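Local coordinates for protein aminoacyl-histidine dipeptidase (Vibrio alginolyticus, PDB 3MRU) that probably hydrolyses dipeptides such as carnosine and other Xaa-His dipeptides, acting as a zinc-dependent metallopeptidase of the M20C family, at residues Ile61-Thr66 with Ile136-Ile141; Gly74-Ala79 with Asp167-Thr172; Pro140-Leu145 with Gly162-Asp167; Ala413-Met418 with Val480-Ala485. All coordinates share one frame; numbering follows the deposited sequence.

Contact 1. Residues Ile61-Thr66 with Ile136-Ile141; sequences IKKPAT and IKHGPI
Thr66 folds against Ile136-His138 just beyond the point where strand 59-63 pairs antiparallel with the start of strand 141-146 in the mixed sheet of the catalytic domain. Ile136 presents its carbonyl O to the Thr66 methyl CG2. At Lys137, the centre of an inverse gamma turn, CA lies 3.1 Å from Thr66 OG1, while Lys137 N is hydrogen-bonded to Glu484 OE2 of helix 469-485.

His138 has the largest share of the contact. His138 O accepts Thr66 N at 3.0 Å, the donor tilted 19° from the carbonyl plane, and Thr66 OG1 makes a weak additional bond to the same O. The His138 imidazole, with CG set between the backbone N and the carbonyl carbon (chi1 60°), takes Thr66 CG2 over one face, 3.9 Å from the ring centroid, a CH-pi contact. The extended Lys63 chain crosses it at about a right angle and brings CE into the ring plane at the edge. Lys63 NZ, also at this edge, is hydrogen-bonded to the carbonyls of Leu131 and Ser133, which fixes the lysine end.

Pro140 then meets Ala65, Pro140 CD to Ala65 CB 4.1 Å. Ile141 closes the segment as the hydrogen-bonded partner of Lys63: Ile141 N reaches Lys63 O at 2.8 Å, and Lys63 N returns to Ile141 O, also at 2.8 Å, with an N-H...O angle of 165°.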
loop_
_atom_site.group_PDB
_atom_site.type_symbol
_atom_site.label_atom_id
_atom_site.label_comp_id
_atom_site.label_asym_id
_atom_site.label_seq_id
_atom_site.Cartn_x
_atom_site.Cartn_y
_atom_site.Cartn_z
ATOM N N ILE A 61 -24.774 -10.822 1.697
ATOM C CA ILE A 61 -26.195 -10.549 1.728
ATOM C C ILE A 61 -26.733 -10.548 0.313
ATOM O O ILE A 61 -26.253 -9.797 -0.545
ATOM C CB ILE A 61 -26.470 -9.209 2.430
ATOM C CG1 ILE A 61 -26.161 -9.317 3.915
ATOM C CG2 ILE A 61 -27.911 -8.771 2.229
ATOM C CD1 ILE A 61 -26.005 -7.980 4.642
ATOM N N LYS A 62 -27.726 -11.395 0.072
ATOM C CA LYS A 62 -28.203 -11.600 -1.283
ATOM C C LYS A 62 -29.537 -10.914 -1.570
ATOM O O LYS A 62 -30.546 -11.152 -0.903
ATOM C CB LYS A 62 -28.256 -13.101 -1.619
ATOM C CG LYS A 62 -27.966 -13.396 -3.095
ATOM C CD LYS A 62 -28.189 -14.860 -3.487
ATOM C CE LYS A 62 -28.329 -14.973 -5.026
ATOM N NZ LYS A 62 -28.554 -16.365 -5.553
ATOM N N LYS A 63 -29.526 -10.051 -2.574
ATOM C CA LYS A 63 -30.749 -9.448 -3.046
ATOM C C LYS A 63 -30.955 -9.758 -4.518
ATOM O O LYS A 63 -30.084 -9.462 -5.337
ATOM C CB LYS A 63 -30.729 -7.945 -2.833
ATOM C CG LYS A 63 -31.942 -7.229 -3.406
ATOM C CD LYS A 63 -31.940 -5.799 -2.954
ATOM C CE LYS A 63 -33.105 -5.041 -3.488
ATOM N NZ LYS A 63 -32.794 -3.603 -3.349
ATOM N N PRO A 64 -32.119 -10.353 -4.853
ATOM C CA PRO A 64 -32.465 -10.685 -6.231
ATOM C C PRO A 64 -32.742 -9.431 -7.044
ATOM O O PRO A 64 -33.096 -8.390 -6.485
ATOM C CB PRO A 64 -33.744 -11.505 -6.079
ATOM C CG PRO A 64 -34.353 -11.001 -4.824
ATOM C CD PRO A 64 -33.194 -10.743 -3.917
ATOM N N ALA A 65 -32.565 -9.547 -8.356
ATOM C CA ALA A 65 -32.797 -8.460 -9.301
ATOM C C ALA A 65 -34.188 -7.853 -9.181
ATOM O O ALA A 65 -35.155 -8.551 -8.870
ATOM C CB ALA A 65 -32.586 -8.966 -10.732
ATOM N N THR A 66 -34.280 -6.553 -9.428
ATOM C CA THR A 66 -35.572 -5.929 -9.660
ATOM C C THR A 66 -36.056 -6.457 -11.024
ATOM O O THR A 66 -35.219 -6.773 -11.888
ATOM C CB THR A 66 -35.503 -4.374 -9.587
ATOM O OG1 THR A 66 -34.807 -3.856 -10.726
ATOM C CG2 THR A 66 -34.801 -3.919 -8.310
ATOM N N ILE A 136 -33.912 1.389 -7.445
ATOM C CA ILE A 136 -32.779 1.196 -8.339
ATOM C C ILE A 136 -33.106 -0.091 -9.065
ATOM O O ILE A 136 -33.347 -1.129 -8.444
ATOM C CB ILE A 136 -31.443 1.106 -7.600
ATOM C CG1 ILE A 136 -31.258 2.302 -6.684
ATOM C CG2 ILE A 136 -30.265 0.994 -8.590
ATOM C CD1 ILE A 136 -31.220 3.710 -7.343
ATOM N N LYS A 137 -33.123 0.003 -10.389
ATOM C CA LYS A 137 -33.393 -1.135 -11.260
ATOM C C LYS A 137 -32.095 -1.896 -11.454
ATOM O O LYS A 137 -31.414 -1.707 -12.457
ATOM C CB LYS A 137 -33.966 -0.681 -12.611
ATOM C CG LYS A 137 -35.480 -0.792 -12.692
ATOM C CD LYS A 137 -36.083 0.289 -13.576
ATOM C CE LYS A 137 -37.612 0.134 -13.636
ATOM N NZ LYS A 137 -38.306 1.457 -13.854
ATOM N N HIS A 138 -31.756 -2.748 -10.489
ATOM C CA HIS A 138 -30.512 -3.518 -10.543
ATOM C C HIS A 138 -30.707 -4.987 -10.908
ATOM O O HIS A 138 -31.811 -5.520 -10.785
ATOM C CB HIS A 138 -29.749 -3.387 -9.232
ATOM C CG HIS A 138 -30.501 -3.869 -8.039
ATOM N ND1 HIS A 138 -31.015 -3.010 -7.093
ATOM C CD2 HIS A 138 -30.815 -5.118 -7.623
ATOM C CE1 HIS A 138 -31.613 -3.712 -6.146
ATOM N NE2 HIS A 138 -31.506 -4.995 -6.441
ATOM N N GLY A 139 -29.627 -5.626 -11.357
ATOM C CA GLY A 139 -29.598 -7.073 -11.584
ATOM C C GLY A 139 -29.336 -7.747 -10.243
ATOM O O GLY A 139 -29.296 -7.067 -9.214
ATOM N N PRO A 140 -29.143 -9.083 -10.236
ATOM C CA PRO A 140 -28.867 -9.780 -8.965
ATOM C C PRO A 140 -27.709 -9.198 -8.174
ATOM O O PRO A 140 -26.767 -8.666 -8.780
ATOM C CB PRO A 140 -28.439 -11.189 -9.395
ATOM C CG PRO A 140 -27.893 -11.019 -10.773
ATOM C CD PRO A 140 -28.687 -9.900 -11.399
ATOM N N ILE A 141 -27.765 -9.285 -6.845
ATOM C CA ILE A 141 -26.761 -8.599 -6.035
ATOM C C ILE A 141 -26.312 -9.296 -4.752
ATOM O O ILE A 141 -27.116 -9.826 -3.981
ATOM C CB ILE A 141 -27.252 -7.140 -5.773
ATOM C CG1 ILE A 141 -26.816 -6.244 -6.942
ATOM C CG2 ILE A 141 -26.694 -6.574 -4.456
ATOM C CD1 ILE A 141 -27.532 -4.898 -7.027
#

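Contact 2. Residues Gly74-Ala79 with Asp167-Thr172; sequences GVVLQA and DILLNT
Leu170 overlaps two side chains at once, its CD1 lying 3.3 Å from Val75 CG1 and 3.5 Å from Leu77 CD2. Strands 75-80 and 168-171 are parallel neighbours in the mixed sheet of the zinc exopeptidase domain; the axes of the two segments run 4.7 Å apart at 23°. Leu77 and Leu170 stand side by side and point the same way, and Met479 of helix 469-485 touches both, so this face is covered by helix. Val75 approaches Leu170 at a slant.

The face bearing Val76, Leu169, Gln78 and Asn171 is packed differently. Leu169, its CG trans to the backbone N (chi1 -167°), spreads its two methyls along the neighbouring strand, Leu169 CD2 to Val76 CB at 3.5 Å and Leu169 CD1 to Gln78 CB at 3.8 Å. Further along this face the Gln78 side chain crosses that of Asn171 obliquely, close to the zinc ligands His80 and Asp173, which come directly after Ala79 and Thr172. The sheet thus delivers both strand ends to the metal site.

Backbone bonds fix the register. Leu170 N to Val76 O is nearly straight at 173°, and Gln78 N binds Leu170 O. The last rung joins Thr172 N to Gln78 O at 3.1 Å.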
loop_
_atom_site.group_PDB
_atom_site.type_symbol
_atom_site.label_atom_id
_atom_site.label_comp_id
_atom_site.label_asym_id
_atom_site.label_seq_id
_atom_site.Cartn_x
_atom_site.Cartn_y
_atom_site.Cartn_z
ATOM N N GLY A 74 -24.913 -10.596 -12.122
ATOM C CA GLY A 74 -24.305 -10.743 -10.813
ATOM C C GLY A 74 -23.254 -9.702 -10.485
ATOM O O GLY A 74 -22.264 -9.552 -11.201
ATOM N N VAL A 75 -23.469 -8.984 -9.389
ATOM C CA VAL A 75 -22.535 -7.957 -8.946
ATOM C C VAL A 75 -22.286 -8.093 -7.450
ATOM O O VAL A 75 -23.139 -8.593 -6.718
ATOM C CB VAL A 75 -23.065 -6.543 -9.244
ATOM C CG1 VAL A 75 -22.094 -5.493 -8.726
ATOM C CG2 VAL A 75 -23.300 -6.370 -10.738
ATOM N N VAL A 76 -21.116 -7.653 -7.001
ATOM C CA VAL A 76 -20.765 -7.727 -5.591
ATOM C C VAL A 76 -20.271 -6.384 -5.091
ATOM O O VAL A 76 -19.164 -5.972 -5.416
ATOM C CB VAL A 76 -19.671 -8.777 -5.317
ATOM C CG1 VAL A 76 -19.648 -9.162 -3.837
ATOM C CG2 VAL A 76 -19.869 -10.016 -6.172
ATOM N N LEU A 77 -21.100 -5.707 -4.302
ATOM C CA LEU A 77 -20.719 -4.461 -3.625
ATOM C C LEU A 77 -19.925 -4.774 -2.361
ATOM O O LEU A 77 -20.295 -5.673 -1.589
ATOM C CB LEU A 77 -21.954 -3.633 -3.287
ATOM C CG LEU A 77 -22.873 -3.359 -4.481
ATOM C CD1 LEU A 77 -24.188 -2.732 -4.055
ATOM C CD2 LEU A 77 -22.175 -2.466 -5.441
ATOM N N GLN A 78 -18.826 -4.056 -2.150
ATOM C CA GLN A 78 -17.932 -4.441 -1.071
ATOM C C GLN A 78 -17.301 -3.286 -0.358
ATOM O O GLN A 78 -16.884 -2.292 -0.949
ATOM C CB GLN A 78 -16.854 -5.401 -1.572
ATOM C CG GLN A 78 -15.975 -6.032 -0.480
ATOM C CD GLN A 78 -14.684 -5.291 -0.262
ATOM O OE1 GLN A 78 -14.146 -5.298 0.836
ATOM N NE2 GLN A 78 -14.164 -4.661 -1.312
ATOM N N ALA A 79 -17.255 -3.455 0.946
ATOM C CA ALA A 79 -16.663 -2.501 1.856
ATOM C C ALA A 79 -16.160 -3.330 3.030
ATOM O O ALA A 79 -16.417 -4.547 3.098
ATOM C CB ALA A 79 -17.705 -1.483 2.318
ATOM N N ASP A 167 -19.108 -12.182 -12.099
ATOM C CA ASP A 167 -17.704 -11.900 -12.376
ATOM C C ASP A 167 -17.264 -10.473 -12.069
ATOM O O ASP A 167 -16.130 -10.090 -12.353
ATOM C CB ASP A 167 -17.314 -12.428 -13.759
ATOM C CG ASP A 167 -17.840 -13.825 -14.019
ATOM O OD1 ASP A 167 -17.351 -14.480 -14.964
ATOM O OD2 ASP A 167 -18.744 -14.268 -13.280
ATOM N N ILE A 168 -18.157 -9.684 -11.479
ATOM C CA ILE A 168 -17.843 -8.292 -11.167
ATOM C C ILE A 168 -17.840 -7.985 -9.669
ATOM O O ILE A 168 -18.568 -8.603 -8.892
ATOM C CB ILE A 168 -18.815 -7.326 -11.872
ATOM C CG1 ILE A 168 -18.661 -7.425 -13.389
ATOM C CG2 ILE A 168 -18.587 -5.899 -11.398
ATOM C CD1 ILE A 168 -19.811 -6.821 -14.162
ATOM N N LEU A 169 -17.014 -7.016 -9.278
ATOM C CA LEU A 169 -16.923 -6.579 -7.893
ATOM C C LEU A 169 -16.820 -5.079 -7.853
ATOM O O LEU A 169 -16.151 -4.485 -8.681
ATOM C CB LEU A 169 -15.688 -7.190 -7.239
ATOM C CG LEU A 169 -15.356 -7.221 -5.738
ATOM C CD1 LEU A 169 -15.418 -5.857 -5.045
ATOM C CD2 LEU A 169 -16.188 -8.257 -5.011
ATOM N N LEU A 170 -17.491 -4.457 -6.894
ATOM C CA LEU A 170 -17.374 -3.017 -6.728
ATOM C C LEU A 170 -16.902 -2.649 -5.332
ATOM O O LEU A 170 -17.677 -2.661 -4.365
ATOM C CB LEU A 170 -18.679 -2.322 -7.088
ATOM C CG LEU A 170 -19.177 -2.697 -8.492
ATOM C CD1 LEU A 170 -20.687 -2.508 -8.635
ATOM C CD2 LEU A 170 -18.412 -1.987 -9.633
ATOM N N ASN A 171 -15.611 -2.363 -5.228
ATOM C CA ASN A 171 -15.068 -1.930 -3.984
ATOM C C ASN A 171 -15.204 -0.432 -3.845
ATOM O O ASN A 171 -14.904 0.327 -4.765
ATOM C CB ASN A 171 -13.625 -2.352 -3.848
ATOM C CG ASN A 171 -12.985 -1.749 -2.630
ATOM O OD1 ASN A 171 -12.960 -2.363 -1.570
ATOM N ND2 ASN A 171 -12.496 -0.519 -2.760
ATOM N N THR A 172 -15.645 -0.016 -2.666
ATOM C CA THR A 172 -15.965 1.370 -2.383
ATOM C C THR A 172 -14.919 1.948 -1.448
ATOM O O THR A 172 -15.220 2.824 -0.645
ATOM C CB THR A 172 -17.265 1.431 -1.635
ATOM O OG1 THR A 172 -17.016 1.046 -0.283
ATOM C CG2 THR A 172 -18.267 0.459 -2.218
#

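Contact 3. Residues Pro140-Leu145 with Gly162-Asp167; sequences PIEVLL and GWLKGD
The loop that leads into strand 168-171 is pinned to strand 141-146 chiefly by Glu142, whose buried carboxylate meets the backbone of Trp163-Lys165. Glu142 OE2 receives Lys165 N on its syn lone pair, the side of the other carboxylate oxygen, at 2.6 Å with an N-H...O angle of 143°. Glu142 OE1 lies 3.2 Å from Leu164 CA. CG of Glu142 is trans to its own carbonyl carbon (chi1 -51°) and the chain runs on extended, which carries the carboxylate from the strand across to the loop.

Strands 141-146 and 168-171 run in the same direction with strand 75-80 between them, so the chain makes a crossover connection here. The returning loop covers the sheet face formed by Glu142 and Leu144 and continued by Val76 on the central strand. Over this face Leu164 has two neighbours: Leu164 CB sits 3.5 Å from Glu142 OE2, and Leu164 CD2 touches Leu144 CD2 at 3.7 Å, the two leucine side chains crossing at about a right angle. Phe60 of strand 59-63 also touches both leucines. On the loop side, Trp163 N is hydrogen-bonded to Tyr445 OH, and the Trp163 ring meets that of Phe60 with the planes about 40° apart.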
loop_
_atom_site.group_PDB
_atom_site.type_symbol
_atom_site.label_atom_id
_atom_site.label_comp_id
_atom_site.label_asym_id
_atom_site.label_seq_id
_atom_site.Cartn_x
_atom_site.Cartn_y
_atom_site.Cartn_z
ATOM N N PRO A 140 -29.143 -9.083 -10.236
ATOM C CA PRO A 140 -28.867 -9.780 -8.965
ATOM C C PRO A 140 -27.709 -9.198 -8.174
ATOM O O PRO A 140 -26.767 -8.666 -8.780
ATOM C CB PRO A 140 -28.439 -11.189 -9.395
ATOM C CG PRO A 140 -27.893 -11.019 -10.773
ATOM C CD PRO A 140 -28.687 -9.900 -11.399
ATOM N N ILE A 141 -27.765 -9.285 -6.845
ATOM C CA ILE A 141 -26.761 -8.599 -6.035
ATOM C C ILE A 141 -26.312 -9.296 -4.752
ATOM O O ILE A 141 -27.116 -9.826 -3.981
ATOM C CB ILE A 141 -27.252 -7.140 -5.773
ATOM C CG1 ILE A 141 -26.816 -6.244 -6.942
ATOM C CG2 ILE A 141 -26.694 -6.574 -4.456
ATOM C CD1 ILE A 141 -27.532 -4.898 -7.027
ATOM N N GLU A 142 -24.998 -9.273 -4.556
ATOM C CA GLU A 142 -24.356 -9.729 -3.334
ATOM C C GLU A 142 -23.621 -8.550 -2.727
ATOM O O GLU A 142 -23.075 -7.715 -3.445
ATOM C CB GLU A 142 -23.363 -10.856 -3.630
ATOM C CG GLU A 142 -23.938 -12.014 -4.468
ATOM C CD GLU A 142 -22.958 -13.173 -4.632
ATOM O OE1 GLU A 142 -22.707 -13.887 -3.633
ATOM O OE2 GLU A 142 -22.442 -13.370 -5.758
ATOM N N VAL A 143 -23.640 -8.463 -1.406
ATOM C CA VAL A 143 -22.841 -7.479 -0.708
ATOM C C VAL A 143 -21.825 -8.233 0.118
ATOM O O VAL A 143 -22.177 -9.188 0.813
ATOM C CB VAL A 143 -23.716 -6.517 0.171
ATOM C CG1 VAL A 143 -23.005 -6.109 1.457
ATOM C CG2 VAL A 143 -24.080 -5.277 -0.624
ATOM N N LEU A 144 -20.566 -7.818 0.029
ATOM C CA LEU A 144 -19.529 -8.411 0.856
ATOM C C LEU A 144 -19.008 -7.419 1.870
ATOM O O LEU A 144 -18.462 -6.379 1.507
ATOM C CB LEU A 144 -18.367 -8.893 -0.007
ATOM C CG LEU A 144 -17.393 -9.901 0.584
ATOM C CD1 LEU A 144 -17.453 -9.980 2.106
ATOM C CD2 LEU A 144 -17.736 -11.221 0.011
ATOM N N LEU A 145 -19.161 -7.741 3.142
ATOM C CA LEU A 145 -18.630 -6.872 4.162
ATOM C C LEU A 145 -17.504 -7.574 4.876
ATOM O O LEU A 145 -17.737 -8.442 5.725
ATOM C CB LEU A 145 -19.722 -6.453 5.136
ATOM C CG LEU A 145 -20.822 -5.601 4.520
ATOM C CD1 LEU A 145 -21.894 -5.369 5.515
ATOM C CD2 LEU A 145 -20.290 -4.265 4.006
ATOM N N GLY A 162 -17.098 -19.898 -4.265
ATOM C CA GLY A 162 -18.301 -20.678 -4.043
ATOM C C GLY A 162 -19.207 -19.953 -3.070
ATOM O O GLY A 162 -20.201 -20.505 -2.594
ATOM N N TRP A 163 -18.853 -18.709 -2.776
ATOM C CA TRP A 163 -19.619 -17.891 -1.852
ATOM C C TRP A 163 -20.184 -16.736 -2.621
ATOM O O TRP A 163 -21.127 -16.093 -2.167
ATOM C CB TRP A 163 -18.723 -17.338 -0.738
ATOM C CG TRP A 163 -18.354 -18.396 0.245
ATOM C CD1 TRP A 163 -17.336 -19.286 0.129
ATOM C CD2 TRP A 163 -19.024 -18.706 1.475
ATOM N NE1 TRP A 163 -17.317 -20.130 1.211
ATOM C CE2 TRP A 163 -18.340 -19.798 2.056
ATOM C CE3 TRP A 163 -20.132 -18.173 2.143
ATOM C CZ2 TRP A 163 -18.722 -20.365 3.288
ATOM C CZ3 TRP A 163 -20.510 -18.740 3.376
ATOM C CH2 TRP A 163 -19.801 -19.823 3.929
ATOM N N LEU A 164 -19.627 -16.494 -3.805
ATOM C CA LEU A 164 -20.148 -15.459 -4.676
ATOM C C LEU A 164 -20.382 -16.057 -6.055
ATOM O O LEU A 164 -19.769 -17.083 -6.412
ATOM C CB LEU A 164 -19.217 -14.259 -4.789
ATOM C CG LEU A 164 -18.411 -13.892 -3.544
ATOM C CD1 LEU A 164 -17.465 -12.741 -3.864
ATOM C CD2 LEU A 164 -19.324 -13.514 -2.405
ATOM N N LYS A 165 -21.308 -15.432 -6.801
ATOM C CA LYS A 165 -21.285 -15.494 -8.261
ATOM C C LYS A 165 -21.226 -14.053 -8.780
ATOM O O LYS A 165 -21.285 -13.094 -7.996
ATOM C CB LYS A 165 -22.596 -16.040 -8.832
ATOM C CG LYS A 165 -22.462 -16.521 -10.286
ATOM C CD LYS A 165 -21.118 -17.246 -10.539
ATOM C CE LYS A 165 -21.076 -17.862 -11.932
ATOM N NZ LYS A 165 -20.243 -19.100 -11.959
ATOM N N GLY A 166 -21.111 -13.906 -10.096
ATOM C CA GLY A 166 -21.045 -12.594 -10.713
ATOM C C GLY A 166 -19.565 -12.299 -10.857
ATOM O O GLY A 166 -18.847 -12.178 -9.865
ATOM N N ASP A 167 -19.108 -12.182 -12.099
ATOM C CA ASP A 167 -17.704 -11.900 -12.376
ATOM C C ASP A 167 -17.264 -10.473 -12.069
ATOM O O ASP A 167 -16.130 -10.090 -12.353
ATOM C CB ASP A 167 -17.314 -12.428 -13.759
ATOM C CG ASP A 167 -17.840 -13.825 -14.019
ATOM O OD1 ASP A 167 -17.351 -14.480 -14.964
ATOM O OD2 ASP A 167 -18.744 -14.268 -13.280
#

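Contact 4. Residues Ala413-Met418 with Val480-Ala485; sequences AIFRDM and VALLEA
The Phe415 ring takes the Met418 methyl CE over one face, 3.9 Å above the plane and displaced toward the rim, while Leu482 CD2 comes in obliquely, 3.3 Å from Phe415 CD2. Phe453 adds an edge-to-face ring contact from outside the two helices. Met418 reaches its place by bending at both chi2 (-65°) and chi3, which folds the thioether back so that CE lies between the ring and the other helix.

Segments 413-418 and 480-485 belong to helices 410-420 and 469-485. Helix 469-485 also packs on the mixed sheet through Leu482 and Leu483, and helix 410-420 crosses it steeply. The axes of the two segments approach to 9.9 Å, with 128° between the N-to-C directions. Met418 spans the gap to Ala481 and Leu482. Met418 SD rests 3.6 Å from Ala481 CB, and Met418 CE meets Leu482 CD2, also at 3.6 Å. One turn back along the first helix, Ile414 CG2 touches Ala485 CB at 4.1 Å, so small alanines face the longer side chains at both ends of the interface.

No hydrogen bond crosses between the segments. Association here therefore rests on the shape fit of aliphatic, thioether and aromatic groups, without the directional constraint that polar pairs would impose on the helix crossing.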
loop_
_atom_site.group_PDB
_atom_site.type_symbol
_atom_site.label_atom_id
_atom_site.label_comp_id
_atom_site.label_asym_id
_atom_site.label_seq_id
_atom_site.Cartn_x
_atom_site.Cartn_y
_atom_site.Cartn_z
ATOM N N ALA A 413 -14.530 -0.500 -18.718
ATOM C CA ALA A 413 -15.011 0.171 -19.923
ATOM C C ALA A 413 -16.299 0.904 -19.623
ATOM O O ALA A 413 -16.435 2.104 -19.904
ATOM C CB ALA A 413 -15.231 -0.833 -21.035
ATOM N N ILE A 414 -17.233 0.164 -19.033
ATOM C CA ILE A 414 -18.518 0.709 -18.625
ATOM C C ILE A 414 -18.314 1.912 -17.733
ATOM O O ILE A 414 -18.637 3.031 -18.121
ATOM C CB ILE A 414 -19.362 -0.335 -17.922
ATOM C CG1 ILE A 414 -19.814 -1.362 -18.951
ATOM C CG2 ILE A 414 -20.555 0.310 -17.273
ATOM C CD1 ILE A 414 -20.708 -0.872 -20.135
ATOM N N PHE A 415 -17.735 1.673 -16.562
ATOM C CA PHE A 415 -17.487 2.719 -15.607
ATOM C C PHE A 415 -16.951 3.938 -16.321
ATOM O O PHE A 415 -17.420 5.047 -16.109
ATOM C CB PHE A 415 -16.492 2.248 -14.556
ATOM C CG PHE A 415 -16.266 3.240 -13.455
ATOM C CD1 PHE A 415 -15.524 4.389 -13.675
ATOM C CD2 PHE A 415 -16.793 3.015 -12.195
ATOM C CE1 PHE A 415 -15.328 5.294 -12.672
ATOM C CE2 PHE A 415 -16.595 3.915 -11.178
ATOM C CZ PHE A 415 -15.862 5.060 -11.419
ATOM N N ARG A 416 -15.971 3.717 -17.183
ATOM C CA ARG A 416 -15.308 4.802 -17.881
ATOM C C ARG A 416 -16.328 5.574 -18.704
ATOM O O ARG A 416 -16.351 6.818 -18.694
ATOM C CB ARG A 416 -14.210 4.237 -18.790
ATOM C CG ARG A 416 -13.106 5.204 -19.096
ATOM C CD ARG A 416 -11.889 4.463 -19.605
ATOM N NE ARG A 416 -10.671 5.240 -19.353
ATOM C CZ ARG A 416 -9.439 4.873 -19.702
ATOM N NH1 ARG A 416 -8.421 5.672 -19.412
ATOM N NH2 ARG A 416 -9.220 3.725 -20.339
ATOM N N ASP A 417 -17.178 4.821 -19.399
ATOM C CA ASP A 417 -18.136 5.408 -20.331
ATOM C C ASP A 417 -19.449 5.851 -19.676
ATOM O O ASP A 417 -20.127 6.744 -20.183
ATOM C CB ASP A 417 -18.371 4.477 -21.534
ATOM C CG ASP A 417 -17.381 4.743 -22.686
ATOM O OD1 ASP A 417 -16.225 5.179 -22.423
ATOM O OD2 ASP A 417 -17.768 4.531 -23.860
ATOM N N MET A 418 -19.784 5.243 -18.546
ATOM C CA MET A 418 -20.932 5.660 -17.753
ATOM C C MET A 418 -20.642 6.934 -16.934
ATOM O O MET A 418 -21.547 7.685 -16.607
ATOM C CB MET A 418 -21.377 4.484 -16.875
ATOM C CG MET A 418 -22.194 4.839 -15.651
ATOM S SD MET A 418 -21.241 5.823 -14.464
ATOM C CE MET A 418 -20.013 4.635 -13.887
ATOM N N VAL A 480 -25.039 4.213 -8.502
ATOM C CA VAL A 480 -26.329 3.860 -9.094
ATOM C C VAL A 480 -26.224 3.683 -10.594
ATOM O O VAL A 480 -26.613 2.644 -11.125
ATOM C CB VAL A 480 -27.403 4.921 -8.854
ATOM C CG1 VAL A 480 -28.550 4.701 -9.811
ATOM C CG2 VAL A 480 -27.892 4.879 -7.418
ATOM N N ALA A 481 -25.681 4.710 -11.252
ATOM C CA ALA A 481 -25.553 4.748 -12.696
ATOM C C ALA A 481 -25.076 3.407 -13.195
ATOM O O ALA A 481 -25.756 2.774 -14.016
ATOM C CB ALA A 481 -24.603 5.825 -13.102
ATOM N N LEU A 482 -23.942 2.933 -12.684
ATOM C CA LEU A 482 -23.449 1.669 -13.203
ATOM C C LEU A 482 -24.277 0.456 -12.801
ATOM O O LEU A 482 -24.604 -0.355 -13.665
ATOM C CB LEU A 482 -21.938 1.460 -13.018
ATOM C CG LEU A 482 -21.181 1.598 -11.711
ATOM C CD1 LEU A 482 -21.475 0.479 -10.745
ATOM C CD2 LEU A 482 -19.752 1.541 -12.101
ATOM N N LEU A 483 -24.648 0.334 -11.527
ATOM C CA LEU A 483 -25.450 -0.816 -11.093
ATOM C C LEU A 483 -26.554 -1.200 -12.092
ATOM O O LEU A 483 -26.957 -2.360 -12.170
ATOM C CB LEU A 483 -26.077 -0.547 -9.731
ATOM C CG LEU A 483 -25.390 -1.087 -8.480
ATOM C CD1 LEU A 483 -26.191 -0.749 -7.228
ATOM C CD2 LEU A 483 -25.206 -2.573 -8.587
ATOM N N GLU A 484 -27.034 -0.210 -12.845
ATOM C CA GLU A 484 -28.102 -0.400 -13.828
ATOM C C GLU A 484 -27.521 -0.528 -15.220
ATOM O O GLU A 484 -28.122 -1.169 -16.097
ATOM C CB GLU A 484 -29.107 0.756 -13.772
ATOM C CG GLU A 484 -29.737 0.894 -12.395
ATOM C CD GLU A 484 -30.752 2.003 -12.302
ATOM O OE1 GLU A 484 -30.573 3.014 -13.017
ATOM O OE2 GLU A 484 -31.714 1.874 -11.502
ATOM N N ALA A 485 -26.352 0.090 -15.417
ATOM C CA ALA A 485 -25.614 0.015 -16.684
ATOM C C ALA A 485 -25.043 -1.390 -16.971
ATOM O O ALA A 485 -24.634 -1.676 -18.095
ATOM C CB ALA A 485 -24.504 1.056 -16.701
#

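Contacts 1, 2 and 3 all reach one mixed sheet: strand 141-146 pairs with 59-63 on one side and 75-80 on the other, and 75-80 pairs in turn with 168-171. Contacts 2 and 3 have centres about 7 Å apart and are tied by Leu144 N to Leu77 O at 2.7 Å. Helix 469-485 of contact 4 packs on this sheet, Leu483 CD2 lying 3.6 Å from Ile141 CD1, and Leu482 CD1 3.7 Å from Leu170 CD1. Contact 2 is next to the metal centre, the Asn171 side chain about 7 Å from a zinc ion and Leu144 of contact 3 about 14 Å; contacts 1 and 4 lie away from it.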